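Local coordinates for protein type IV pilus biogenesis factor PilY1 (Pseudomonas aeruginosa, PDB 3HX6) that primes type IV pilus assembly, supports twitching motility and adhesion to host cells, and appears to regulate pilus retraction by binding and releasing calcium, at residues Gln313-Ala318 against Gly382-Leu387; Leu239-Arg244 against Trp278-Ile283; Leu498-Val503 against Ser545-Thr550; Gly457-Leu462 against Gly489-Thr494. The protein carries 3 engineered substitutions. All coordinates share one frame; numbering follows the deposited sequence.

Overall arrangement
The chain is the C-terminal domain of PilY1, with a β-propeller carrying contacts 1 and 2. Their centres lie 11 Å apart and they touch: Trp278 of contact 2 packs against the Gln313-Pro314 backbone of contact 1, because strands 276-281 and 307-317 are neighbours in one sheet. Contact 2 is near the metal, the Leu282 side chain being about 9 Å from the calcium ion held by Asp258, Asn260, Asp262, Val264 and Asp266. Contacts 3 and 4, with centres 16 Å apart, share the loop running from 489-494 to 498-503. Contact 3 lies across the chain's centre from contacts 1 and 2, its centre 39 and 40 Å from theirs.

Contact 1: residues Gln313-Ala318 against Gly382-Leu387; sequences QPLYSA and GSTPRL
The CA atoms of Leu315 and Thr384, and of Tyr316 and Leu387, lie 6.4 Å apart, the two chains heading the same way within 26°. Four waters fill that spacing, too wide for direct pairing. Water 1 donates to Leu315 O and Pro385 O while accepting from Thr384 OG1 at 2.7 Å; water 2 joins Leu315 O to Leu387 N. Waters 3 and 4 tie Leu387 O to Ser317 N and Ser317 O. Strand 307-317, outermost in a propeller sheet, carries a classic β bulge here, Leu315 and Tyr316 both facing Leu277. Gln313 spans the gap with an extended side chain, CG anti to the backbone N (chi1 -176°). Its amide reaches the Thr384 backbone through two weak bonds, NE2 to O at 2.9 Å, bent at 128°, and Thr384 N to OE1 at 3.4 Å. A glutamine suits the place, offering donor and acceptor together, but OE1 also lies close to Thr384 O, so the hold is loose. The methyl CG2 of Thr384 rests 3.6 Å from Gln313 CD, whereas its hydroxyl donates to water 1. Tyr316 turns its ring edge to Leu387, whose CB lies in plane, 3.9 Å from CE2.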
loop_
_atom_site.group_PDB
_atom_site.type_symbol
_atom_site.label_atom_id
_atom_site.label_comp_id
_atom_site.label_asym_id
_atom_site.label_seq_id
_atom_site.Cartn_x
_atom_site.Cartn_y
_atom_site.Cartn_z
ATOM N N GLN A 313 41.970 -2.387 -2.081
ATOM C CA GLN A 313 41.699 -3.588 -2.856
ATOM C C GLN A 313 40.193 -3.660 -3.086
ATOM O O GLN A 313 39.410 -3.365 -2.184
ATOM C CB GLN A 313 42.130 -4.837 -2.085
ATOM C CG GLN A 313 41.972 -6.141 -2.870
ATOM C CD GLN A 313 42.096 -7.369 -1.982
ATOM O OE1 GLN A 313 42.590 -7.288 -0.850
ATOM N NE2 GLN A 313 41.655 -8.517 -2.494
ATOM N N PRO A 314 39.767 -4.047 -4.296
ATOM C CA PRO A 314 38.326 -4.135 -4.551
ATOM C C PRO A 314 37.775 -5.407 -3.917
ATOM O O PRO A 314 38.505 -6.385 -3.728
ATOM C CB PRO A 314 38.248 -4.160 -6.075
ATOM C CG PRO A 314 39.516 -4.912 -6.449
ATOM C CD PRO A 314 40.544 -4.286 -5.527
ATOM N N LEU A 315 36.494 -5.395 -3.568
ATOM C CA LEU A 315 35.876 -6.573 -2.973
ATOM C C LEU A 315 35.964 -7.721 -3.970
ATOM O O LEU A 315 36.113 -8.885 -3.593
ATOM C CB LEU A 315 34.398 -6.307 -2.671
ATOM C CG LEU A 315 33.601 -7.465 -2.066
ATOM C CD1 LEU A 315 33.965 -7.621 -0.579
ATOM C CD2 LEU A 315 32.115 -7.183 -2.205
ATOM N N TYR A 316 35.877 -7.372 -5.249
ATOM C CA TYR A 316 35.882 -8.357 -6.320
ATOM C C TYR A 316 36.191 -7.688 -7.665
ATOM O O TYR A 316 36.006 -6.479 -7.826
ATOM C CB TYR A 316 34.491 -9.011 -6.365
ATOM C CG TYR A 316 34.372 -10.234 -7.240
ATOM C CD1 TYR A 316 33.886 -10.146 -8.547
ATOM C CD2 TYR A 316 34.769 -11.485 -6.765
ATOM C CE1 TYR A 316 33.801 -11.286 -9.364
ATOM C CE2 TYR A 316 34.688 -12.623 -7.569
ATOM C CZ TYR A 316 34.207 -12.519 -8.860
ATOM O OH TYR A 316 34.135 -13.656 -9.636
ATOM N N SER A 317 36.686 -8.472 -8.618
ATOM C CA SER A 317 36.974 -7.975 -9.965
ATOM C C SER A 317 36.309 -8.956 -10.923
ATOM O O SER A 317 36.723 -10.114 -11.034
ATOM C CB SER A 317 38.476 -7.920 -10.222
ATOM O OG SER A 317 39.084 -6.913 -9.439
ATOM N N ALA A 318 35.270 -8.480 -11.601
ATOM C CA ALA A 318 34.489 -9.290 -12.525
ATOM C C ALA A 318 35.097 -9.522 -13.904
ATOM O O ALA A 318 35.418 -8.578 -14.624
ATOM C CB ALA A 318 33.088 -8.673 -12.682
ATOM N N GLY A 382 41.544 -4.181 6.681
ATOM C CA GLY A 382 42.684 -3.688 5.928
ATOM C C GLY A 382 42.825 -4.367 4.583
ATOM O O GLY A 382 43.545 -3.892 3.702
ATOM N N SER A 383 42.132 -5.489 4.424
ATOM C CA SER A 383 42.170 -6.232 3.175
ATOM C C SER A 383 40.914 -7.076 3.070
ATOM O O SER A 383 40.043 -7.037 3.942
ATOM C CB SER A 383 43.404 -7.139 3.130
ATOM O OG SER A 383 43.410 -8.024 4.236
ATOM N N THR A 384 40.824 -7.839 1.992
ATOM C CA THR A 384 39.671 -8.697 1.780
ATOM C C THR A 384 40.105 -9.857 0.890
ATOM O O THR A 384 41.016 -9.720 0.066
ATOM C CB THR A 384 38.517 -7.906 1.114
ATOM O OG1 THR A 384 37.331 -8.705 1.091
ATOM C CG2 THR A 384 38.889 -7.513 -0.307
ATOM N N PRO A 385 39.465 -11.021 1.050
ATOM C CA PRO A 385 39.822 -12.185 0.237
ATOM C C PRO A 385 39.766 -11.880 -1.257
ATOM O O PRO A 385 38.875 -11.164 -1.724
ATOM C CB PRO A 385 38.784 -13.223 0.652
ATOM C CG PRO A 385 38.526 -12.873 2.102
ATOM C CD PRO A 385 38.423 -11.362 2.035
ATOM N N ARG A 386 40.728 -12.408 -2.006
ATOM C CA ARG A 386 40.739 -12.202 -3.446
ATOM C C ARG A 386 40.012 -13.412 -4.012
ATOM O O ARG A 386 40.479 -14.542 -3.870
ATOM C CB ARG A 386 42.168 -12.146 -3.978
ATOM C CG ARG A 386 42.242 -11.698 -5.426
ATOM C CD ARG A 386 43.612 -11.923 -5.999
ATOM N NE ARG A 386 43.656 -11.548 -7.407
ATOM C CZ ARG A 386 44.711 -11.723 -8.193
ATOM N NH1 ARG A 386 45.819 -12.271 -7.708
ATOM N NH2 ARG A 386 44.655 -11.351 -9.464
ATOM N N LEU A 387 38.864 -13.174 -4.638
ATOM C CA LEU A 387 38.059 -14.256 -5.175
ATOM C C LEU A 387 37.968 -14.296 -6.686
ATOM O O LEU A 387 38.196 -13.304 -7.380
ATOM C CB LEU A 387 36.636 -14.197 -4.608
ATOM C CG LEU A 387 36.416 -14.252 -3.096
ATOM C CD1 LEU A 387 37.015 -15.526 -2.536
ATOM C CD2 LEU A 387 37.037 -13.048 -2.441
HETATM O O HOH W 1 36.556 -10.136 -1.001
HETATM O O HOH W 2 38.066 -10.562 -4.629
HETATM O O HOH W 3 38.332 -10.649 -7.535
HETATM O O HOH W 4 37.419 -12.579 -10.215
#

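Contact 2: residues Leu239-Arg244 against Trp278-Ile283; sequences LEVTGR and WRFDLI
Val241 and Leu239 face Trp278 and Phe280 across the interface between two successive four-stranded antiparallel sheets of the β-propeller, packed face against face. Strand 235-241 is the outermost strand of one sheet and strand 276-281 an inner strand of the next. Their local axes pass 9.6 Å apart with N-to-C directions at 150°, a separation that side chains alone bridge.

Apolar packing supplies most of the contact. Leu239 and Phe280 run alongside each other, pointing opposite ways, Leu239 CB lying 3.8 Å from Phe280 CD1. A flat ring and a branched aliphatic chain fit well in such a buried seam. Leu239 CD2 also meets Leu282 CD2 at 4.1 Å, which carries the packing towards the calcium loop, where Asp266 is among the ligands. Leu225, on the strand beside Leu239, backs both Leu239 and Phe280.

Trp278 sets CG anti to its carbonyl carbon (chi1 -55°), which lays one face of the indole under Val241. A CH-π contact from CG2 is suggested but doubtful, because the carbons are modelled too close. The indole NE1 bonds Asp272 OD1.

Among the polar groups, Arg279 leaves the far side of the strand. Its NH2 forms a salt bridge of 3.0 Å with Asp281 OD2, two residues along, the spacing that brings alternate side chains near each other, and Arg279 is also paired with Asp373.

At the end of the indole, the chain turns at Gly243, whose positive phi of 65° suits glycine, and Gly243 CA reaches the ring edge in plane, 3.7 Å from Trp278 CZ2.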
loop_
_atom_site.group_PDB
_atom_site.type_symbol
_atom_site.label_atom_id
_atom_site.label_comp_id
_atom_site.label_asym_id
_atom_site.label_seq_id
_atom_site.Cartn_x
_atom_site.Cartn_y
_atom_site.Cartn_z
ATOM N N LEU A 239 37.023 10.055 -3.425
ATOM C CA LEU A 239 37.722 8.840 -3.044
ATOM C C LEU A 239 38.167 8.114 -4.304
ATOM O O LEU A 239 37.414 7.330 -4.889
ATOM C CB LEU A 239 36.799 7.948 -2.210
ATOM C CG LEU A 239 36.755 8.150 -0.692
ATOM C CD1 LEU A 239 37.147 9.560 -0.313
ATOM C CD2 LEU A 239 35.360 7.802 -0.184
ATOM N N GLU A 240 39.396 8.391 -4.721
ATOM C CA GLU A 240 39.928 7.775 -5.917
ATOM C C GLU A 240 40.273 6.327 -5.656
ATOM O O GLU A 240 40.699 5.945 -4.571
ATOM C CB GLU A 240 41.179 8.500 -6.424
ATOM C CG GLU A 240 41.536 8.087 -7.852
ATOM C CD GLU A 240 42.868 8.635 -8.327
ATOM O OE1 GLU A 240 43.077 9.865 -8.243
ATOM O OE2 GLU A 240 43.705 7.833 -8.789
ATOM N N VAL A 241 40.077 5.533 -6.686
ATOM C CA VAL A 241 40.337 4.120 -6.642
ATOM C C VAL A 241 41.422 3.885 -7.694
ATOM O O VAL A 241 41.446 4.579 -8.706
ATOM C CB VAL A 241 39.016 3.400 -6.962
ATOM C CG1 VAL A 241 39.109 2.661 -8.273
ATOM C CG2 VAL A 241 38.618 2.549 -5.800
ATOM N N THR A 242 42.330 2.941 -7.451
ATOM C CA THR A 242 43.401 2.686 -8.417
ATOM C C THR A 242 42.982 1.754 -9.549
ATOM O O THR A 242 42.932 2.165 -10.709
ATOM C CB THR A 242 44.654 2.089 -7.735
ATOM O OG1 THR A 242 45.131 2.996 -6.733
ATOM C CG2 THR A 242 45.762 1.858 -8.756
ATOM N N GLY A 243 42.672 0.507 -9.209
ATOM C CA GLY A 243 42.273 -0.454 -10.221
ATOM C C GLY A 243 43.432 -0.713 -11.166
ATOM O O GLY A 243 44.594 -0.581 -10.784
ATOM N N ARG A 244 43.118 -1.079 -12.403
ATOM C CA ARG A 244 44.140 -1.338 -13.413
ATOM C C ARG A 244 44.436 -0.016 -14.122
ATOM O O ARG A 244 43.531 0.619 -14.647
ATOM C CB ARG A 244 43.621 -2.375 -14.410
ATOM C CG ARG A 244 43.272 -3.721 -13.777
ATOM C CD ARG A 244 41.999 -4.279 -14.392
ATOM N NE ARG A 244 42.087 -4.276 -15.843
ATOM C CZ ARG A 244 41.046 -4.292 -16.665
ATOM N NH1 ARG A 244 39.806 -4.314 -16.190
ATOM N NH2 ARG A 244 41.253 -4.284 -17.971
ATOM N N TRP A 278 34.013 -1.969 -5.853
ATOM C CA TRP A 278 34.681 -1.304 -4.744
ATOM C C TRP A 278 33.801 -1.054 -3.535
ATOM O O TRP A 278 32.592 -0.911 -3.662
ATOM C CB TRP A 278 35.218 0.060 -5.190
ATOM C CG TRP A 278 36.112 0.020 -6.380
ATOM C CD1 TRP A 278 35.766 0.266 -7.678
ATOM C CD2 TRP A 278 37.506 -0.299 -6.385
ATOM N NE1 TRP A 278 36.867 0.120 -8.498
ATOM C CE2 TRP A 278 37.947 -0.228 -7.729
ATOM C CE3 TRP A 278 38.429 -0.640 -5.383
ATOM C CZ2 TRP A 278 39.273 -0.486 -8.098
ATOM C CZ3 TRP A 278 39.753 -0.896 -5.749
ATOM C CH2 TRP A 278 40.161 -0.816 -7.098
ATOM N N ARG A 279 34.419 -1.026 -2.358
ATOM C CA ARG A 279 33.689 -0.667 -1.156
ATOM C C ARG A 279 34.467 0.513 -0.597
ATOM O O ARG A 279 35.694 0.590 -0.740
ATOM C CB ARG A 279 33.637 -1.773 -0.106
ATOM C CG ARG A 279 32.555 -1.466 0.941
ATOM C CD ARG A 279 32.577 -2.407 2.136
ATOM N NE ARG A 279 33.660 -2.095 3.061
ATOM C CZ ARG A 279 33.904 -2.785 4.170
ATOM N NH1 ARG A 279 33.141 -3.826 4.487
ATOM N NH2 ARG A 279 34.900 -2.430 4.970
ATOM N N PHE A 280 33.746 1.433 0.026
ATOM C CA PHE A 280 34.343 2.619 0.607
ATOM C C PHE A 280 33.854 2.700 2.041
ATOM O O PHE A 280 32.679 2.459 2.309
ATOM C CB PHE A 280 33.884 3.864 -0.161
ATOM C CG PHE A 280 34.214 3.833 -1.636
ATOM C CD1 PHE A 280 35.357 4.457 -2.119
ATOM C CD2 PHE A 280 33.375 3.174 -2.538
ATOM C CE1 PHE A 280 35.668 4.431 -3.486
ATOM C CE2 PHE A 280 33.673 3.137 -3.906
ATOM C CZ PHE A 280 34.824 3.769 -4.381
ATOM N N ASP A 281 34.761 3.009 2.960
ATOM C CA ASP A 281 34.409 3.149 4.363
ATOM C C ASP A 281 34.008 4.601 4.550
ATOM O O ASP A 281 34.817 5.503 4.322
ATOM C CB ASP A 281 35.609 2.850 5.265
ATOM C CG ASP A 281 35.988 1.374 5.287
ATOM O OD1 ASP A 281 37.024 1.044 5.903
ATOM O OD2 ASP A 281 35.259 0.547 4.698
ATOM N N LEU A 282 32.761 4.831 4.947
ATOM C CA LEU A 282 32.294 6.189 5.165
ATOM C C LEU A 282 32.142 6.418 6.663
ATOM O O LEU A 282 31.164 7.003 7.119
ATOM C CB LEU A 282 30.963 6.437 4.433
ATOM C CG LEU A 282 30.980 6.183 2.915
ATOM C CD1 LEU A 282 29.638 6.608 2.299
ATOM C CD2 LEU A 282 32.140 6.951 2.263
ATOM N N ILE A 283 33.122 5.927 7.418
ATOM C CA ILE A 283 33.165 6.078 8.875
ATOM C C ILE A 283 34.588 6.485 9.266
ATOM O O ILE A 283 35.518 6.352 8.469
ATOM C CB ILE A 283 32.808 4.763 9.609
ATOM C CG1 ILE A 283 33.702 3.631 9.103
ATOM C CG2 ILE A 283 31.330 4.436 9.414
ATOM C CD1 ILE A 283 33.540 2.338 9.868
#

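Contact 3: residues Leu498-Val503 against Ser545-Thr550; sequences LARQGV and SGECLT
Arg500 and Glu547 meet as a stretched salt bridge, NH2 to OE2 at 3.5 Å, with their side chains crossing at about a right angle and the guanidinium and carboxylate planes 32° apart. The long aliphatic run of Arg500, extended from CG to NE, carries its charge over to Glu547, just before strand 548-550, while Glu547 bends at chi2 (-84°) to bring its carboxylate back to meet it. Beside this pair, Leu498 CD2 and Leu549 CD1 touch at 4.2 Å, two buried leucines whose apolar branches suit the interior. At the other end of the contact, Thr550 turns OG1 towards the backbone of Gly502, 4.1 Å from its carbonyl carbon. Gly502 adopts a positive phi of 95°, where a side chain would jam against the preceding carbonyl.

Behind these contacts stand residues that set the loop's shape. Gln501 NE2 bonds Ala499 O at 3.0 Å, approaching from above the carbonyl plane, and the carboxylate of Asp497 receives the backbone N-H groups of Gln501 and Gly502. Glu547 is held more firmly by Arg410, which pairs with its OE1 and whose NE also bonds Leu498 O. The second subunit approaches too: Glu79 of that subunit makes a weak, long ion pair with Arg500 but also lies close to the like charge of Glu547, and its Tyr63 packs on Gln501 and Val503.

Strand 548-550 is tied back to strand 539-543 by the disulfide Cys543-Cys548, and a backbone bond from Thr550 to Asp497 links it to the loop. Loop 498-503 thus lies against the edge strand of a three-stranded antiparallel meander with a disulfide-closed hairpin.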
loop_
_atom_site.group_PDB
_atom_site.type_symbol
_atom_site.label_atom_id
_atom_site.label_comp_id
_atom_site.label_asym_id
_atom_site.label_seq_id
_atom_site.Cartn_x
_atom_site.Cartn_y
_atom_site.Cartn_z
ATOM N N LEU A 498 2.438 -14.545 -12.056
ATOM C CA LEU A 498 2.426 -14.466 -13.512
ATOM C C LEU A 498 1.042 -14.703 -14.092
ATOM O O LEU A 498 0.797 -14.429 -15.265
ATOM C CB LEU A 498 3.388 -15.505 -14.089
ATOM C CG LEU A 498 4.845 -15.397 -13.642
ATOM C CD1 LEU A 498 5.632 -16.583 -14.179
ATOM C CD2 LEU A 498 5.433 -14.083 -14.149
ATOM N N ALA A 499 0.140 -15.210 -13.259
ATOM C CA ALA A 499 -1.212 -15.536 -13.687
ATOM C C ALA A 499 -2.244 -14.429 -13.500
ATOM O O ALA A 499 -3.438 -14.667 -13.668
ATOM C CB ALA A 499 -1.670 -16.790 -12.965
ATOM N N ARG A 500 -1.795 -13.224 -13.165
ATOM C CA ARG A 500 -2.709 -12.107 -12.948
ATOM C C ARG A 500 -3.793 -12.481 -11.935
ATOM O O ARG A 500 -4.969 -12.162 -12.126
ATOM C CB ARG A 500 -3.376 -11.689 -14.265
ATOM C CG ARG A 500 -2.437 -11.070 -15.282
ATOM C CD ARG A 500 -3.198 -10.590 -16.502
ATOM N NE ARG A 500 -2.308 -9.982 -17.482
ATOM C CZ ARG A 500 -2.691 -9.536 -18.673
ATOM N NH1 ARG A 500 -3.964 -9.628 -19.046
ATOM N NH2 ARG A 500 -1.799 -9.000 -19.495
ATOM N N GLN A 501 -3.396 -13.154 -10.862
ATOM C CA GLN A 501 -4.332 -13.576 -9.826
ATOM C C GLN A 501 -4.540 -12.533 -8.733
ATOM O O GLN A 501 -5.564 -12.537 -8.050
ATOM C CB GLN A 501 -3.845 -14.874 -9.177
ATOM C CG GLN A 501 -3.858 -16.068 -10.100
ATOM C CD GLN A 501 -5.242 -16.354 -10.630
ATOM O OE1 GLN A 501 -6.148 -16.699 -9.872
ATOM N NE2 GLN A 501 -5.422 -16.199 -11.937
ATOM N N GLY A 502 -3.573 -11.639 -8.566
ATOM C CA GLY A 502 -3.694 -10.642 -7.519
ATOM C C GLY A 502 -2.961 -11.162 -6.298
ATOM O O GLY A 502 -2.856 -10.492 -5.274
ATOM N N VAL A 503 -2.470 -12.389 -6.413
ATOM C CA VAL A 503 -1.698 -13.020 -5.352
ATOM C C VAL A 503 -0.742 -14.010 -5.983
ATOM O O VAL A 503 -0.938 -14.444 -7.117
ATOM C CB VAL A 503 -2.580 -13.765 -4.333
ATOM C CG1 VAL A 503 -3.289 -12.761 -3.446
ATOM C CG2 VAL A 503 -3.573 -14.666 -5.056
ATOM N N SER A 545 7.037 -1.789 -17.114
ATOM C CA SER A 545 6.359 -1.035 -18.148
ATOM C C SER A 545 5.198 -1.869 -18.651
ATOM O O SER A 545 5.372 -3.032 -19.029
ATOM C CB SER A 545 7.321 -0.739 -19.298
ATOM O OG SER A 545 6.675 -0.016 -20.331
ATOM N N GLY A 546 4.012 -1.273 -18.643
ATOM C CA GLY A 546 2.830 -1.975 -19.098
ATOM C C GLY A 546 2.326 -2.985 -18.084
ATOM O O GLY A 546 1.119 -3.114 -17.881
ATOM N N GLU A 547 3.244 -3.699 -17.439
ATOM C CA GLU A 547 2.857 -4.705 -16.460
ATOM C C GLU A 547 3.520 -4.556 -15.098
ATOM O O GLU A 547 4.697 -4.220 -14.986
ATOM C CB GLU A 547 3.166 -6.112 -16.989
ATOM C CG GLU A 547 2.066 -6.768 -17.830
ATOM C CD GLU A 547 1.003 -7.471 -16.988
ATOM O OE1 GLU A 547 1.355 -8.413 -16.243
ATOM O OE2 GLU A 547 -0.184 -7.084 -17.076
ATOM N N CYS A 548 2.730 -4.803 -14.064
ATOM C CA CYS A 548 3.205 -4.784 -12.695
ATOM C C CYS A 548 2.940 -6.214 -12.268
ATOM O O CYS A 548 1.926 -6.795 -12.653
ATOM C CB CYS A 548 2.373 -3.855 -11.819
ATOM S SG CYS A 548 2.667 -2.061 -11.944
ATOM N N LEU A 549 3.840 -6.793 -11.488
ATOM C CA LEU A 549 3.643 -8.160 -11.041
ATOM C C LEU A 549 3.666 -8.235 -9.524
ATOM O O LEU A 549 4.621 -7.792 -8.887
ATOM C CB LEU A 549 4.732 -9.067 -11.617
ATOM C CG LEU A 549 4.886 -9.096 -13.141
ATOM C CD1 LEU A 549 6.095 -9.941 -13.504
ATOM C CD2 LEU A 549 3.635 -9.660 -13.794
ATOM N N THR A 550 2.598 -8.773 -8.944
ATOM C CA THR A 550 2.543 -8.927 -7.504
ATOM C C THR A 550 3.700 -9.866 -7.182
ATOM O O THR A 550 3.916 -10.854 -7.884
ATOM C CB THR A 550 1.214 -9.580 -7.051
ATOM O OG1 THR A 550 0.109 -8.789 -7.509
ATOM C CG2 THR A 550 1.161 -9.679 -5.529
#

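Contact 4: residues Gly457-Leu462 against Gly489-Thr494; sequences GQVVLL and GRTSFT
Val459 and Phe493 make the tight part of this contact. Val459 CG1 comes to the edge of the phenyl ring, almost in its plane, 3.3 Å from Phe493 CZ and 3.4 Å from CE1, which is close for carbons. The ring is turned back over its own segment by chi1 of 53°, placing CG between the backbone N and the carbonyl carbon, and Thr491 CB sits over the centre of one face, 3.9 Å above the plane. Thr491 suits this spot twice over: its CG2 reaches Val459 CG1 at 4.2 Å, and its OG1 donates a short 2.6 Å bond to Phe493 O that would help hold the bend presenting the ring. Gln458 O still meets the ring edge, 3.6 Å from Phe493 CZ, but its side chain packs loosely, touching through CB alone, 4.0 Å from CZ. The extended chain carries the amide beyond the ring, which suits a polar residue at the partly exposed margin. Val459 begins strand 459-466, which lies between strands 454-456 and 477-483 near one edge of a large mixed sheet. Loop 489-494 follows strand 477-483, and its Arg490 reaches back to Ala415 on strand 408-415.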
loop_
_atom_site.group_PDB
_atom_site.type_symbol
_atom_site.label_atom_id
_atom_site.label_comp_id
_atom_site.label_asym_id
_atom_site.label_seq_id
_atom_site.Cartn_x
_atom_site.Cartn_y
_atom_site.Cartn_z
ATOM N N GLY A 457 13.047 -8.936 1.290
ATOM C CA GLY A 457 12.797 -10.226 1.909
ATOM C C GLY A 457 13.844 -11.237 1.472
ATOM O O GLY A 457 15.044 -10.998 1.602
ATOM N N GLN A 458 13.393 -12.360 0.926
ATOM C CA GLN A 458 14.306 -13.408 0.480
ATOM C C GLN A 458 14.433 -13.459 -1.043
ATOM O O GLN A 458 14.584 -14.534 -1.621
ATOM C CB GLN A 458 13.834 -14.770 1.003
ATOM C CG GLN A 458 13.669 -14.837 2.520
ATOM C CD GLN A 458 13.038 -16.144 2.986
ATOM O OE1 GLN A 458 13.592 -17.228 2.777
ATOM N NE2 GLN A 458 11.868 -16.045 3.615
ATOM N N VAL A 459 14.374 -12.305 -1.695
ATOM C CA VAL A 459 14.499 -12.279 -3.148
ATOM C C VAL A 459 15.221 -11.038 -3.654
ATOM O O VAL A 459 15.202 -9.986 -3.017
ATOM C CB VAL A 459 13.115 -12.307 -3.858
ATOM C CG1 VAL A 459 12.224 -13.363 -3.249
ATOM C CG2 VAL A 459 12.458 -10.943 -3.778
ATOM N N VAL A 460 15.870 -11.173 -4.802
ATOM C CA VAL A 460 16.523 -10.035 -5.423
ATOM C C VAL A 460 15.836 -9.919 -6.774
ATOM O O VAL A 460 15.744 -10.890 -7.523
ATOM C CB VAL A 460 18.046 -10.237 -5.590
ATOM C CG1 VAL A 460 18.337 -11.452 -6.455
ATOM C CG2 VAL A 460 18.656 -8.976 -6.187
ATOM N N LEU A 461 15.311 -8.736 -7.055
ATOM C CA LEU A 461 14.596 -8.480 -8.292
ATOM C C LEU A 461 15.472 -7.648 -9.212
ATOM O O LEU A 461 16.041 -6.648 -8.795
ATOM C CB LEU A 461 13.303 -7.735 -7.970
ATOM C CG LEU A 461 12.385 -8.494 -7.008
ATOM C CD1 LEU A 461 11.413 -7.530 -6.351
ATOM C CD2 LEU A 461 11.647 -9.590 -7.771
ATOM N N LEU A 462 15.587 -8.062 -10.466
ATOM C CA LEU A 462 16.414 -7.332 -11.409
ATOM C C LEU A 462 15.841 -7.400 -12.810
ATOM O O LEU A 462 15.039 -8.276 -13.131
ATOM C CB LEU A 462 17.836 -7.900 -11.423
ATOM C CG LEU A 462 17.944 -9.381 -11.806
ATOM C CD1 LEU A 462 19.219 -9.604 -12.590
ATOM C CD2 LEU A 462 17.919 -10.254 -10.559
ATOM N N GLY A 489 20.274 -18.538 -7.467
ATOM C CA GLY A 489 19.438 -19.445 -8.235
ATOM C C GLY A 489 17.948 -19.298 -7.997
ATOM O O GLY A 489 17.476 -18.295 -7.453
ATOM N N ARG A 490 17.208 -20.320 -8.404
ATOM C CA ARG A 490 15.761 -20.352 -8.268
ATOM C C ARG A 490 15.336 -20.377 -6.807
ATOM O O ARG A 490 15.888 -21.132 -6.008
ATOM C CB ARG A 490 15.227 -21.600 -8.976
ATOM C CG ARG A 490 13.746 -21.863 -8.838
ATOM C CD ARG A 490 13.510 -23.370 -8.841
ATOM N NE ARG A 490 14.329 -23.999 -9.861
ATOM C CZ ARG A 490 14.757 -25.253 -9.826
ATOM N NH1 ARG A 490 14.440 -26.047 -8.816
ATOM N NH2 ARG A 490 15.530 -25.699 -10.802
ATOM N N THR A 491 14.352 -19.554 -6.464
ATOM C CA THR A 491 13.824 -19.512 -5.104
ATOM C C THR A 491 13.070 -20.817 -4.859
ATOM O O THR A 491 12.693 -21.502 -5.812
ATOM C CB THR A 491 12.841 -18.345 -4.940
ATOM O OG1 THR A 491 11.946 -18.338 -6.059
ATOM C CG2 THR A 491 13.585 -17.002 -4.883
ATOM N N SER A 492 12.851 -21.164 -3.591
ATOM C CA SER A 492 12.129 -22.385 -3.265
ATOM C C SER A 492 10.637 -22.076 -3.161
ATOM O O SER A 492 9.823 -22.945 -2.861
ATOM C CB SER A 492 12.640 -22.980 -1.946
ATOM O OG SER A 492 12.456 -22.079 -0.869
ATOM N N PHE A 493 10.286 -20.823 -3.417
ATOM C CA PHE A 493 8.899 -20.388 -3.371
ATOM C C PHE A 493 8.652 -19.595 -4.646
ATOM O O PHE A 493 9.596 -19.083 -5.250
ATOM C CB PHE A 493 8.677 -19.520 -2.130
ATOM C CG PHE A 493 9.643 -18.373 -2.016
ATOM C CD1 PHE A 493 9.386 -17.164 -2.653
ATOM C CD2 PHE A 493 10.820 -18.511 -1.289
ATOM C CE1 PHE A 493 10.286 -16.107 -2.566
ATOM C CE2 PHE A 493 11.729 -17.465 -1.196
ATOM C CZ PHE A 493 11.465 -16.261 -1.834
ATOM N N THR A 494 7.400 -19.504 -5.079
ATOM C CA THR A 494 7.120 -18.757 -6.295
ATOM C C THR A 494 7.192 -17.268 -5.969
ATOM O O THR A 494 6.664 -16.808 -4.954
ATOM C CB THR A 494 5.750 -19.173 -6.922
ATOM O OG1 THR A 494 4.873 -18.045 -7.017
ATOM C CG2 THR A 494 5.112 -20.268 -6.113
#